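Local coordinates for tyrosine specific protein phosphatase (Trypanosoma cruzi, PDB 4AZ1) that probably removes phosphate from phosphotyrosine residues of proteins, as expected of a classical protein tyrosine phosphatase, at residues Tyr76-Leu81 and Arg265-Met270; Lys111-Val116 and Thr219-Val224; Leu167-Arg172 and Val189-Trp194. One frame throughout, in Å; residues are numbered along the deposited sequence.

Contact 1: Tyr76-Leu81 and Arg265-Met270; sequences YINGNL and RQRFGM. With FMT (formic acid), chain H.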
loop_
_atom_site.group_PDB
_atom_site.type_symbol
_atom_site.label_atom_id
_atom_site.label_comp_id
_atom_site.label_asym_id
_atom_site.label_seq_id
_atom_site.Cartn_x
_atom_site.Cartn_y
_atom_site.Cartn_z
ATOM N N TYR A 76 -5.509 -8.998 3.027
ATOM C CA TYR A 76 -6.638 -9.239 2.153
ATOM C C TYR A 76 -6.282 -8.835 0.738
ATOM O O TYR A 76 -5.837 -7.703 0.481
ATOM C CB TYR A 76 -7.883 -8.477 2.629
ATOM C CG TYR A 76 -9.014 -8.460 1.614
ATOM C CD1 TYR A 76 -9.935 -9.494 1.559
ATOM C CD2 TYR A 76 -9.168 -7.398 0.727
ATOM C CE1 TYR A 76 -10.965 -9.485 0.641
ATOM C CE2 TYR A 76 -10.205 -7.381 -0.195
ATOM C CZ TYR A 76 -11.095 -8.428 -0.229
ATOM O OH TYR A 76 -12.122 -8.417 -1.139
ATOM N N ILE A 77 -6.451 -9.781 -0.177
ATOM C CA ILE A 77 -6.532 -9.444 -1.569
ATOM C C ILE A 77 -7.919 -9.893 -2.035
ATOM O O ILE A 77 -8.437 -10.925 -1.583
ATOM C CB ILE A 77 -5.387 -10.063 -2.393
ATOM C CG1 ILE A 77 -5.591 -11.562 -2.588
ATOM C CG2 ILE A 77 -4.019 -9.768 -1.722
ATOM C CD1 ILE A 77 -4.885 -12.111 -3.829
ATOM N N ASN A 78 -8.551 -9.086 -2.880
ATOM C CA ASN A 78 -9.810 -9.484 -3.504
ATOM C C ASN A 78 -9.450 -10.506 -4.584
ATOM O O ASN A 78 -9.246 -10.144 -5.750
ATOM C CB ASN A 78 -10.485 -8.252 -4.109
ATOM C CG ASN A 78 -11.848 -8.540 -4.700
ATOM O OD1 ASN A 78 -12.077 -9.585 -5.311
ATOM N ND2 ASN A 78 -12.760 -7.589 -4.541
ATOM N N GLY A 79 -9.319 -11.773 -4.190
ATOM C CA GLY A 79 -8.841 -12.784 -5.122
ATOM C C GLY A 79 -9.248 -14.198 -4.768
ATOM O O GLY A 79 -9.570 -14.494 -3.616
ATOM N N ASN A 80 -9.234 -15.080 -5.765
ATOM C CA ASN A 80 -9.632 -16.466 -5.550
ATOM C C ASN A 80 -8.669 -17.440 -6.203
ATOM O O ASN A 80 -8.070 -17.137 -7.246
ATOM C CB ASN A 80 -11.035 -16.715 -6.099
ATOM C CG ASN A 80 -12.091 -15.875 -5.407
ATOM O OD1 ASN A 80 -12.370 -14.747 -5.823
ATOM N ND2 ASN A 80 -12.697 -16.429 -4.351
ATOM N N LEU A 81 -8.531 -18.610 -5.588
ATOM C CA LEU A 81 -7.715 -19.691 -6.133
ATOM C C LEU A 81 -8.480 -20.369 -7.267
ATOM O O LEU A 81 -9.557 -20.896 -7.050
ATOM C CB LEU A 81 -7.416 -20.731 -5.044
ATOM C CG LEU A 81 -6.431 -21.840 -5.418
ATOM C CD1 LEU A 81 -5.102 -21.236 -5.793
ATOM C CD2 LEU A 81 -6.240 -22.874 -4.296
ATOM N N ARG A 265 -17.625 -20.847 -10.929
ATOM C CA ARG A 265 -17.982 -21.419 -9.632
ATOM C C ARG A 265 -16.937 -21.063 -8.587
ATOM O O ARG A 265 -17.200 -21.135 -7.386
ATOM C CB ARG A 265 -18.105 -22.948 -9.705
ATOM C CG ARG A 265 -19.336 -23.470 -10.427
ATOM C CD ARG A 265 -19.451 -25.000 -10.300
ATOM N NE ARG A 265 -18.520 -25.720 -11.176
ATOM C CZ ARG A 265 -18.796 -26.089 -12.430
ATOM N NH1 ARG A 265 -19.975 -25.807 -12.978
ATOM N NH2 ARG A 265 -17.889 -26.745 -13.143
ATOM N N GLN A 266 -15.745 -20.694 -9.042
ATOM C CA GLN A 266 -14.642 -20.455 -8.114
ATOM C C GLN A 266 -14.381 -18.964 -7.900
ATOM O O GLN A 266 -13.792 -18.565 -6.901
ATOM C CB GLN A 266 -13.379 -21.162 -8.612
ATOM C CG GLN A 266 -13.475 -22.685 -8.659
ATOM C CD GLN A 266 -12.247 -23.303 -9.304
ATOM O OE1 GLN A 266 -11.185 -23.389 -8.688
ATOM N NE2 GLN A 266 -12.383 -23.719 -10.559
ATOM N N ARG A 267 -14.817 -18.149 -8.855
ATOM C CA ARG A 267 -14.776 -16.691 -8.715
ATOM C C ARG A 267 -15.926 -16.101 -9.523
ATOM O O ARG A 267 -15.898 -16.102 -10.756
ATOM C CB ARG A 267 -13.440 -16.114 -9.206
ATOM C CG ARG A 267 -13.321 -14.583 -9.068
ATOM C CD ARG A 267 -11.866 -14.132 -9.214
ATOM N NE ARG A 267 -11.708 -12.676 -9.328
ATOM C CZ ARG A 267 -11.567 -11.839 -8.301
ATOM N NH1 ARG A 267 -11.591 -12.304 -7.052
ATOM N NH2 ARG A 267 -11.420 -10.531 -8.523
ATOM N N PHE A 268 -16.938 -15.605 -8.820
ATOM C CA PHE A 268 -18.160 -15.129 -9.458
ATOM C C PHE A 268 -17.885 -14.147 -10.594
ATOM O O PHE A 268 -17.157 -13.169 -10.416
ATOM C CB PHE A 268 -19.062 -14.459 -8.424
ATOM C CG PHE A 268 -20.399 -14.078 -8.965
ATOM C CD1 PHE A 268 -21.430 -15.007 -8.994
ATOM C CD2 PHE A 268 -20.624 -12.796 -9.469
ATOM C CE1 PHE A 268 -22.676 -14.672 -9.509
ATOM C CE2 PHE A 268 -21.865 -12.453 -9.994
ATOM C CZ PHE A 268 -22.893 -13.396 -10.014
ATOM N N GLY A 269 -18.455 -14.420 -11.764
ATOM C CA GLY A 269 -18.422 -13.453 -12.848
ATOM C C GLY A 269 -17.242 -13.576 -13.791
ATOM O O GLY A 269 -17.098 -12.739 -14.691
ATOM N N MET A 270 -16.416 -14.611 -13.610
ATOM C CA MET A 270 -15.248 -14.825 -14.476
ATOM C C MET A 270 -15.632 -14.789 -15.963
ATOM O O MET A 270 -16.639 -15.409 -16.385
ATOM C CB MET A 270 -14.528 -16.147 -14.151
ATOM C CG MET A 270 -13.637 -16.111 -12.910
ATOM S SD MET A 270 -12.161 -15.083 -13.050
ATOM C CE MET A 270 -10.933 -16.308 -13.506
HETATM C C FMT H . -5.728 -7.218 -4.644
HETATM O O1 FMT H . -6.702 -7.201 -3.877
HETATM O O2 FMT H . -5.470 -8.115 -5.462
#

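Contact 2: Lys111-Val116 and Thr219-Val224; sequences KKISLV and TVPVVV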
loop_
_atom_site.group_PDB
_atom_site.type_symbol
_atom_site.label_atom_id
_atom_site.label_comp_id
_atom_site.label_asym_id
_atom_site.label_seq_id
_atom_site.Cartn_x
_atom_site.Cartn_y
_atom_site.Cartn_z
ATOM N N LYS A 111 3.652 -16.280 0.164
ATOM C CA LYS A 111 3.280 -17.435 -0.648
ATOM C C LYS A 111 4.355 -17.824 -1.659
ATOM O O LYS A 111 4.217 -18.844 -2.338
ATOM C CB LYS A 111 1.940 -17.196 -1.363
ATOM C CG LYS A 111 0.759 -17.183 -0.418
ATOM C CD LYS A 111 0.684 -18.499 0.337
ATOM C CE LYS A 111 -0.395 -18.475 1.405
ATOM N NZ LYS A 111 -0.636 -19.846 1.989
ATOM N N LYS A 112 5.416 -17.018 -1.746
ATOM C CA LYS A 112 6.534 -17.301 -2.652
ATOM C C LYS A 112 6.050 -17.381 -4.103
ATOM O O LYS A 112 6.453 -18.263 -4.868
ATOM C CB LYS A 112 7.265 -18.605 -2.260
ATOM C CG LYS A 112 7.717 -18.677 -0.795
ATOM C CD LYS A 112 8.568 -17.475 -0.408
ATOM C CE LYS A 112 8.747 -17.375 1.114
ATOM N NZ LYS A 112 9.261 -16.035 1.531
ATOM N N ILE A 113 5.178 -16.456 -4.477
ATOM C CA ILE A 113 4.648 -16.434 -5.832
ATOM C C ILE A 113 5.786 -16.164 -6.821
ATOM O O ILE A 113 6.615 -15.273 -6.600
ATOM C CB ILE A 113 3.527 -15.395 -5.959
ATOM C CG1 ILE A 113 2.352 -15.789 -5.055
ATOM C CG2 ILE A 113 3.086 -15.243 -7.409
ATOM C CD1 ILE A 113 1.802 -17.197 -5.329
ATOM N N SER A 114 5.847 -16.950 -7.894
ATOM C CA SER A 114 6.950 -16.830 -8.844
ATOM C C SER A 114 6.589 -15.995 -10.087
ATOM O O SER A 114 7.472 -15.412 -10.727
ATOM C CB SER A 114 7.498 -18.223 -9.205
ATOM O OG SER A 114 8.127 -18.237 -10.472
ATOM N N LEU A 115 5.297 -15.903 -10.403
ATOM C CA LEU A 115 4.884 -15.235 -11.635
ATOM C C LEU A 115 3.578 -14.470 -11.457
ATOM O O LEU A 115 2.554 -15.022 -11.026
ATOM C CB LEU A 115 4.755 -16.238 -12.799
ATOM C CG LEU A 115 4.179 -15.706 -14.120
ATOM C CD1 LEU A 115 5.076 -14.614 -14.700
ATOM C CD2 LEU A 115 3.986 -16.826 -15.143
ATOM N N VAL A 116 3.639 -13.188 -11.789
ATOM C CA VAL A 116 2.489 -12.311 -11.755
ATOM C C VAL A 116 2.239 -11.817 -13.164
ATOM O O VAL A 116 3.151 -11.282 -13.813
ATOM C CB VAL A 116 2.761 -11.076 -10.868
ATOM C CG1 VAL A 116 1.631 -10.039 -11.057
ATOM C CG2 VAL A 116 2.870 -11.506 -9.409
ATOM N N THR A 219 4.606 -25.550 -8.462
ATOM C CA THR A 219 4.531 -25.625 -7.004
ATOM C C THR A 219 3.777 -24.447 -6.366
ATOM O O THR A 219 3.333 -24.538 -5.216
ATOM C CB THR A 219 5.932 -25.764 -6.361
ATOM O OG1 THR A 219 6.822 -24.797 -6.929
ATOM C CG2 THR A 219 6.501 -27.162 -6.598
ATOM N N VAL A 220 3.639 -23.345 -7.101
ATOM C CA VAL A 220 2.918 -22.174 -6.600
ATOM C C VAL A 220 1.965 -21.651 -7.668
ATOM O O VAL A 220 2.238 -21.780 -8.866
ATOM C CB VAL A 220 3.880 -21.037 -6.111
ATOM C CG1 VAL A 220 4.615 -21.450 -4.834
ATOM C CG2 VAL A 220 4.874 -20.644 -7.200
ATOM N N PRO A 221 0.836 -21.058 -7.243
ATOM C CA PRO A 221 -0.116 -20.585 -8.252
ATOM C C PRO A 221 0.440 -19.365 -8.982
ATOM O O PRO A 221 1.244 -18.608 -8.419
ATOM C CB PRO A 221 -1.334 -20.158 -7.426
ATOM C CG PRO A 221 -1.019 -20.498 -5.986
ATOM C CD PRO A 221 0.453 -20.655 -5.878
ATOM N N VAL A 222 0.022 -19.184 -10.228
ATOM C CA VAL A 222 0.349 -17.977 -10.977
ATOM C C VAL A 222 -0.685 -16.894 -10.660
ATOM O O VAL A 222 -1.888 -17.133 -10.777
ATOM C CB VAL A 222 0.310 -18.247 -12.484
ATOM C CG1 VAL A 222 0.433 -16.937 -13.257
ATOM C CG2 VAL A 222 1.409 -19.238 -12.867
ATOM N N VAL A 223 -0.233 -15.712 -10.252
ATOM C CA VAL A 223 -1.160 -14.614 -9.992
ATOM C C VAL A 223 -1.500 -13.877 -11.291
ATOM O O VAL A 223 -0.603 -13.501 -12.049
ATOM C CB VAL A 223 -0.600 -13.619 -8.957
ATOM C CG1 VAL A 223 -1.461 -12.338 -8.906
ATOM C CG2 VAL A 223 -0.519 -14.269 -7.576
ATOM N N VAL A 224 -2.794 -13.677 -11.549
ATOM C CA VAL A 224 -3.249 -12.953 -12.740
ATOM C C VAL A 224 -4.249 -11.861 -12.356
ATOM O O VAL A 224 -5.229 -12.137 -11.665
ATOM C CB VAL A 224 -3.942 -13.906 -13.736
ATOM C CG1 VAL A 224 -4.255 -13.176 -15.041
ATOM C CG2 VAL A 224 -3.079 -15.114 -13.993
HETATM O O HOH W 1 3.943 -18.277 -9.580
#

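Contact 3: Leu167-Arg172 and Val189-Trp194; sequences LKITRR and VQYTGW. With FMT (formic acid), chain G.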
loop_
_atom_site.group_PDB
_atom_site.type_symbol
_atom_site.label_atom_id
_atom_site.label_comp_id
_atom_site.label_asym_id
_atom_site.label_seq_id
_atom_site.Cartn_x
_atom_site.Cartn_y
_atom_site.Cartn_z
ATOM N N LEU A 167 4.918 -7.090 -29.176
ATOM C CA LEU A 167 3.983 -7.848 -28.351
ATOM C C LEU A 167 3.260 -6.973 -27.317
ATOM O O LEU A 167 2.250 -7.396 -26.747
ATOM C CB LEU A 167 4.704 -9.004 -27.656
ATOM C CG LEU A 167 5.377 -10.011 -28.589
ATOM C CD1 LEU A 167 5.997 -11.177 -27.822
ATOM C CD2 LEU A 167 4.374 -10.516 -29.594
ATOM N N LYS A 168 3.769 -5.759 -27.095
ATOM C CA LYS A 168 3.273 -4.874 -26.032
ATOM C C LYS A 168 3.370 -5.572 -24.690
ATOM O O LYS A 168 2.434 -5.540 -23.893
ATOM C CB LYS A 168 1.815 -4.454 -26.267
ATOM C CG LYS A 168 1.557 -3.770 -27.612
ATOM C CD LYS A 168 2.303 -2.452 -27.711
ATOM C CE LYS A 168 1.619 -1.547 -28.720
ATOM N NZ LYS A 168 0.136 -1.642 -28.574
ATOM N N ILE A 169 4.499 -6.220 -24.446
ATOM C CA ILE A 169 4.696 -6.912 -23.190
ATOM C C ILE A 169 5.915 -6.323 -22.507
ATOM O O ILE A 169 6.928 -6.049 -23.162
ATOM C CB ILE A 169 4.869 -8.440 -23.418
ATOM C CG1 ILE A 169 3.501 -9.095 -23.704
ATOM C CG2 ILE A 169 5.539 -9.100 -22.218
ATOM C CD1 ILE A 169 3.601 -10.556 -24.166
ATOM N N THR A 170 5.810 -6.100 -21.198
ATOM C CA THR A 170 6.974 -5.683 -20.413
ATOM C C THR A 170 7.230 -6.732 -19.356
ATOM O O THR A 170 6.292 -7.170 -18.679
ATOM C CB THR A 170 6.765 -4.295 -19.753
ATOM O OG1 THR A 170 6.700 -3.297 -20.777
ATOM C CG2 THR A 170 7.947 -3.945 -18.834
ATOM N N ARG A 171 8.485 -7.159 -19.233
ATOM C CA ARG A 171 8.855 -8.131 -18.205
ATOM C C ARG A 171 9.732 -7.466 -17.165
ATOM O O ARG A 171 10.772 -6.888 -17.500
ATOM C CB ARG A 171 9.575 -9.334 -18.821
ATOM C CG ARG A 171 8.713 -10.065 -19.822
ATOM C CD ARG A 171 9.246 -11.445 -20.228
ATOM N NE ARG A 171 8.173 -12.146 -20.937
ATOM C CZ ARG A 171 8.026 -12.161 -22.262
ATOM N NH1 ARG A 171 8.913 -11.548 -23.047
ATOM N NH2 ARG A 171 6.998 -12.805 -22.800
ATOM N N ARG A 172 9.303 -7.550 -15.909
ATOM C CA ARG A 172 10.022 -6.936 -14.801
ATOM C C ARG A 172 10.479 -8.038 -13.858
ATOM O O ARG A 172 9.670 -8.846 -13.392
ATOM C CB ARG A 172 9.113 -5.936 -14.067
ATOM C CG ARG A 172 8.553 -4.828 -14.973
ATOM C CD ARG A 172 7.725 -3.804 -14.202
ATOM N NE ARG A 172 7.346 -2.684 -15.060
ATOM C CZ ARG A 172 6.182 -2.573 -15.704
ATOM N NH1 ARG A 172 5.250 -3.511 -15.591
ATOM N NH2 ARG A 172 5.952 -1.511 -16.465
ATOM N N VAL A 189 4.853 -9.819 -15.475
ATOM C CA VAL A 189 4.744 -9.643 -16.919
ATOM C C VAL A 189 3.497 -8.787 -17.157
ATOM O O VAL A 189 2.398 -9.173 -16.771
ATOM C CB VAL A 189 4.594 -11.005 -17.634
ATOM C CG1 VAL A 189 4.608 -10.825 -19.157
ATOM C CG2 VAL A 189 5.727 -11.951 -17.223
ATOM N N GLN A 190 3.665 -7.615 -17.757
ATOM C CA GLN A 190 2.517 -6.761 -18.032
ATOM C C GLN A 190 2.241 -6.725 -19.532
ATOM O O GLN A 190 3.132 -6.439 -20.337
ATOM C CB GLN A 190 2.738 -5.333 -17.498
ATOM C CG GLN A 190 1.527 -4.394 -17.692
ATOM C CD GLN A 190 1.832 -2.958 -17.296
ATOM O OE1 GLN A 190 2.990 -2.613 -17.033
ATOM N NE2 GLN A 190 0.791 -2.112 -17.240
ATOM N N TYR A 191 0.996 -7.003 -19.898
ATOM C CA TYR A 191 0.577 -6.959 -21.291
ATOM C C TYR A 191 -0.373 -5.776 -21.461
ATOM O O TYR A 191 -1.462 -5.739 -20.857
ATOM C CB TYR A 191 -0.106 -8.283 -21.654
ATOM C CG TYR A 191 -0.764 -8.306 -23.011
ATOM C CD1 TYR A 191 -0.152 -7.727 -24.103
ATOM C CD2 TYR A 191 -2.007 -8.924 -23.197
ATOM C CE1 TYR A 191 -0.754 -7.735 -25.349
ATOM C CE2 TYR A 191 -2.608 -8.957 -24.440
ATOM C CZ TYR A 191 -1.977 -8.359 -25.515
ATOM O OH TYR A 191 -2.561 -8.377 -26.765
ATOM N N THR A 192 0.044 -4.811 -22.283
ATOM C CA THR A 192 -0.679 -3.545 -22.437
ATOM C C THR A 192 -1.316 -3.395 -23.818
ATOM O O THR A 192 -1.723 -2.292 -24.198
ATOM C CB THR A 192 0.263 -2.327 -22.234
ATOM O OG1 THR A 192 1.327 -2.389 -23.190
ATOM C CG2 THR A 192 0.841 -2.298 -20.840
ATOM N N GLY A 193 -1.403 -4.490 -24.571
ATOM C CA GLY A 193 -1.922 -4.411 -25.928
ATOM C C GLY A 193 -3.347 -4.935 -26.066
ATOM O O GLY A 193 -3.820 -5.180 -27.179
ATOM N N TRP A 194 -4.035 -5.111 -24.940
ATOM C CA TRP A 194 -5.419 -5.561 -24.959
ATOM C C TRP A 194 -6.269 -4.685 -24.019
ATOM O O TRP A 194 -6.360 -4.946 -22.817
ATOM C CB TRP A 194 -5.481 -7.037 -24.549
ATOM C CG TRP A 194 -6.869 -7.591 -24.522
ATOM C CD1 TRP A 194 -7.990 -7.019 -25.053
ATOM C CD2 TRP A 194 -7.291 -8.831 -23.937
ATOM N NE1 TRP A 194 -9.073 -7.825 -24.847
ATOM C CE2 TRP A 194 -8.679 -8.940 -24.158
ATOM C CE3 TRP A 194 -6.632 -9.856 -23.253
ATOM C CZ2 TRP A 194 -9.420 -10.032 -23.718
ATOM C CZ3 TRP A 194 -7.373 -10.942 -22.811
ATOM C CH2 TRP A 194 -8.749 -11.020 -23.050
HETATM C C FMT G . 1.071 1.252 -18.363
HETATM O O1 FMT G . 0.452 0.519 -17.592
HETATM O O2 FMT G . 0.554 1.822 -19.328
HETATM O O HOH W 2 -0.068 0.249 -25.887
HETATM O O HOH W 3 4.095 -3.018 -22.429
#

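Contact 1: Tyr76-Leu81 and Arg265-Met270
Arg-267 reaches across to two asparagines and is gripped by both side-chain oxygens. The shorter bond runs from Arg-267 NH1 to Asn-80 OD1, 2.8 Å, with the acceptor close to the guanidinium plane and an N-H...O angle of 151°. The same NH1 also donates to Asn-78 OD1 at 3.3 Å, a longer bond in which the nitrogen faces the amide oxygen almost head-on. Arg-267 NH2 makes a weak bond to the same Asn-78 OD1, 3.4 Å. Both amides are turned well out of the guanidinium plane, that of Asn-78 by 75°, and both side chains cross the arginine at about a right angle. Arg-267 gets there as a nearly straight rod: CG is anti to the backbone N (chi1 -179°) and the chain stays extended to NE. On the way, its CG passes 3.4 Å from Asn-80 OD1.

In the next shell, the amide nitrogens fix which way the asparagines face. Asn-78 ND2 bonds to Ile-54 O, and Asn-80 ND2 to Thr-60 OG1, a hydroxyl that also bonds to Gln-266 O. That same Gln-266 carbonyl oxygen packs 3.4 Å from Asn-80 CB. The backbone N of Asn-78 donates to O1 of a formic acid molecule, 2.8 Å away, probably left from the crystallisation liquor and also held by Gln-94 NE2. A type II turn from Arg-267 to Met-270 follows helix 255-266.

Arg-267 NE and NH2 donate to the carbonyl oxygens of Gly-229 and Ala-228. These residues belong to the HCSAGIGRTG signature, the phosphate-binding loop of the family. Arg-267 therefore ties edge strand 79-82 to the backbone of the active-site P-loop of the tyrosine phosphatase fold.

Contact 2: Lys111-Val116 and Thr219-Val224
Val-116 and Val-223 are paired as neighbours on two parallel strands, their CA atoms 4.7 Å apart. Val-223 N donates to Leu-115 O at 3.0 Å, and Val-116 CA lies 3.3 Å from Val-223 O in a CA-H...O contact. Further back the chains are not yet paired, and a water fills in, accepting from Leu-115 N and donating to Pro-221 O.

Val-116 and Val-223 lie side by side on one face of the sheet. Ile-113, just before its strand, crosses Val-223 at about a right angle, CG2 to CG2 3.7 Å. Its chi1 of -64° puts CG1 beside the backbone N, and the bend at chi2 (-56°) brings CD1 to Pro-221, 3.4 Å from its O and 3.8 Å from its CD. On the other face Leu-115 CD2 runs alongside Val-222 CG1, 4.0 Å away. Before the strands begin, Val-220 sets CG1 against the carbonyl oxygen of Lys-111, 3.6 Å off, where the chain leaves helix 101-110 through a Schellman motif at Lys-112.

That helix packs on Ile-113, Val-116 and Val-223. It is the helix of a beta-alpha-beta crossover from strand 90-93 to strand 115-118, with strand 222-225, which leads into the phosphatase P-loop, inserted between the two.

Contact 3: Leu167-Arg172 and Val189-Trp194
Arg-172 grips Gln-190 end-on, both terminal nitrogens closing on one amide oxygen: NH1 to OE1 is 2.8 Å and NH2 to OE1 3.2 Å. NH1 also bonds to Gln-188 OE1. The Gln-190 oxygen lies in the guanidinium plane, yet its amide is turned 46° from it. NH2 meets the C=O almost head-on (176°), whereas NH1 comes in tilted from the carbonyl plane. The fully extended Gln-190 (chi1 -177°) carries its amide out to this grip; its NE2 donates to Thr-120 O and to O1 of a formic acid molecule, 2.7 Å away. Thr-170 CG2 sits over the centre of one face of the Arg-172 guanidinium, and Trp-134 adds a cation-pi contact.

The backbones form an antiparallel hairpin. Thr-170 and Gln-190 are a hydrogen-bonded pair, N to O 2.8 Å both ways, flanked by the non-hydrogen-bonded pairs Ile-169/Tyr-191 and Arg-171/Val-189; Thr-192 N extends the ladder to Lys-168 O. Lys-168 and Ile-169 form a G1 bulge opposite Glu-164 of strand 151-164. Past Gly-193 comes Trp-194, first residue of the family's WPD loop; the carbonyl oxygen of Trp-194 bonds to Arg-232 NH1 of the P-loop.

Ile-169 CG2 meets Val-189 CG1 at 3.6 Å, while its CG1 lies 3.9 Å from Tyr-191 CD1. The tyrosine edge, at CE1, lies 3.3 Å from Leu-167 O, which is also hydrogen-bonded to Ser-205 OG of helix 203-215.

Overall arrangement
Following the chain from the N terminus, 76-81 opens the outermost loop, 111-116 the next and 167-172 the innermost. They close in reverse order: 189-194 completes contact 3, pairing hairpin strands 169-177 and 184-191; 219-224 closes contact 2, joining parallel strands 115-118 and 222-225; and 265-270 closes contact 1 around the other two, tying edge strand 79-82 to the chain after helix 255-266. None of the loops cross. All three reach the same mixed sheet, where 115-118 neighbours 184-191. Contact 2 touches both others: Leu-81 CD1 packs 4.2 Å from Pro-221 CG, and Val-116 O probably accepts a hydrogen bond from Val-189 N at 2.8 Å. Contacts 1 and 3 have centres about 23 Å apart.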